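Local coordinates for protein proteolytically activated form of PPO4 Tyrosinase (Agaricus bisporus var. bisporus H97, PDB 4OUA) that catalyses the o-hydroxylation of monophenols and the oxidation of o-diphenols to reactive o-quinones at a pair of copper ions, an initial step of melanin synthesis, at residues A[280-283]-A[284-287]. Sequence-based numbering, arbitrary orientation.
Sequences LHHS and NVDR. With CU1 (copper (I) ion), chain D.
Val-285 lays its CG2 methyl over one face of the His-281 imidazole, 3.9 Å from the ring centroid and displaced toward the rim, a CH-pi contact across one turn of helix 277-295, where all eight residues are buried. The methyl comes nearest to NE2, at 3.6 Å. With CG anti to the backbone N (chi1 -180°), the His-281 ring lies beside its own carbonyl carbon, on the side where Val-285 follows one turn later. The same pair is joined through the backbone, Val-285 N to His-281 O at 2.9 Å. His-282 takes the other course: its CG stands beside the backbone N, and the ring runs out from the helix to copper, with NE2 2.0 Å from the ion. CB of Val-285 approaches this ring obliquely, 4.4 Å from ND1. A water lies 2.3 Å from the same copper, while His-250 and His-254 of helix 246-258 complete the protein ligands; the ring of His-250 also meets His-281, nearly parallel to it.

One residue on, Asp-286 N donates to His-282 O at 3.1 Å. Its carboxylate is held by Arg-91 and the hydroxyls of Tyr-349 and Tyr-351. Arg-287 sends NE to Asn-284 OD1, 3.2 Å away and at the guanidinium edge, leaving NH1 and NH2 to salt bridges with Asp-353 and Asp-132; with all three nitrogens engaged, the group is probably restrained in its rotation. Ser-283 OG bonds to Gln-128 O.

His-282 is one of three histidines on the second copper of the type-3 dicopper centre of tyrosinases. Val-285 and the ring of His-250 border its imidazole, whose NE2 is spent on the metal, whereas the charges of Asp-286 and Arg-287 meet opposite charges in the interior, so burying them probably costs little.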
loop_
_atom_site.group_PDB
_atom_site.type_symbol
_atom_site.label_atom_id
_atom_site.label_comp_id
_atom_site.label_asym_id
_atom_site.label_seq_id
_atom_site.Cartn_x
_atom_site.Cartn_y
_atom_site.Cartn_z
ATOM N N LEU A 280 3.450 1.500 2.454
ATOM C CA LEU A 280 3.150 2.529 3.441
ATOM C C LEU A 280 2.269 3.606 2.819
ATOM O O LEU A 280 1.421 4.202 3.488
ATOM C CB LEU A 280 4.435 3.145 3.999
ATOM C CG LEU A 280 5.218 2.279 4.986
ATOM C CD1 LEU A 280 5.877 1.116 4.270
ATOM C CD2 LEU A 280 6.253 3.105 5.731
ATOM N N HIS A 281 2.491 3.805 1.478
ATOM C CA HIS A 281 1.702 4.752 0.703
ATOM C C HIS A 281 0.252 4.301 0.600
ATOM O O HIS A 281 -0.663 5.008 1.022
ATOM C CB HIS A 281 2.292 4.924 -0.699
ATOM C CG HIS A 281 1.539 5.892 -1.557
ATOM N ND1 HIS A 281 1.491 5.793 -2.934
ATOM C CD2 HIS A 281 0.802 6.982 -1.235
ATOM C CE1 HIS A 281 0.769 6.784 -3.418
ATOM N NE2 HIS A 281 0.331 7.515 -2.408
ATOM N N HIS A 282 0.053 3.114 0.037
ATOM C CA HIS A 282 -1.286 2.617 -0.250
ATOM C C HIS A 282 -2.021 2.148 1.001
ATOM O O HIS A 282 -3.223 1.882 0.957
ATOM C CB HIS A 282 -1.214 1.495 -1.282
ATOM C CG HIS A 282 -1.033 1.987 -2.684
ATOM N ND1 HIS A 282 -2.088 2.152 -3.556
ATOM C CD2 HIS A 282 0.076 2.370 -3.359
ATOM C CE1 HIS A 282 -1.634 2.603 -4.711
ATOM N NE2 HIS A 282 -0.324 2.750 -4.618
ATOM N N SER A 283 -1.291 2.051 2.160
ATOM C CA SER A 283 -1.955 1.841 3.438
ATOM C C SER A 283 -2.651 3.133 3.838
ATOM O O SER A 283 -3.725 3.117 4.440
ATOM C CB SER A 283 -0.962 1.414 4.518
ATOM O OG SER A 283 -1.583 1.395 5.793
ATOM N N ASN A 284 -2.023 4.252 3.490
ATOM C CA ASN A 284 -2.578 5.570 3.759
ATOM C C ASN A 284 -3.634 5.940 2.727
ATOM O O ASN A 284 -4.602 6.634 3.036
ATOM C CB ASN A 284 -1.466 6.620 3.783
ATOM C CG ASN A 284 -1.975 8.000 4.143
ATOM O OD1 ASN A 284 -2.370 8.248 5.283
ATOM N ND2 ASN A 284 -1.957 8.909 3.175
ATOM N N VAL A 285 -3.437 5.475 1.497
ATOM C CA VAL A 285 -4.433 5.650 0.449
ATOM C C VAL A 285 -5.720 4.946 0.855
ATOM O O VAL A 285 -6.820 5.419 0.568
ATOM C CB VAL A 285 -3.948 5.099 -0.902
ATOM C CG1 VAL A 285 -5.097 5.035 -1.899
ATOM C CG2 VAL A 285 -2.804 5.947 -1.439
ATOM N N ASP A 286 -5.569 3.814 1.534
ATOM C CA ASP A 286 -6.713 3.056 2.014
ATOM C C ASP A 286 -7.367 3.767 3.192
ATOM O O ASP A 286 -8.579 3.677 3.384
ATOM C CB ASP A 286 -6.292 1.643 2.414
ATOM C CG ASP A 286 -7.474 0.752 2.729
ATOM O OD1 ASP A 286 -8.020 0.138 1.790
ATOM O OD2 ASP A 286 -7.856 0.665 3.915
ATOM N N ARG A 287 -6.559 4.476 3.975
ATOM C CA ARG A 287 -7.071 5.232 5.111
ATOM C C ARG A 287 -7.935 6.389 4.629
ATOM O O ARG A 287 -8.920 6.753 5.268
ATOM C CB ARG A 287 -5.929 5.755 5.982
ATOM C CG ARG A 287 -6.393 6.397 7.280
ATOM C CD ARG A 287 -5.220 6.836 8.136
ATOM N NE ARG A 287 -4.586 8.040 7.610
ATOM C CZ ARG A 287 -4.777 9.258 8.103
ATOM N NH1 ARG A 287 -5.578 9.436 9.144
ATOM N NH2 ARG A 287 -4.162 10.298 7.561
HETATM CU CU CU1 D . 0.035 3.476 -6.414
HETATM O O HOH W 1 -0.520 2.279 -8.261
#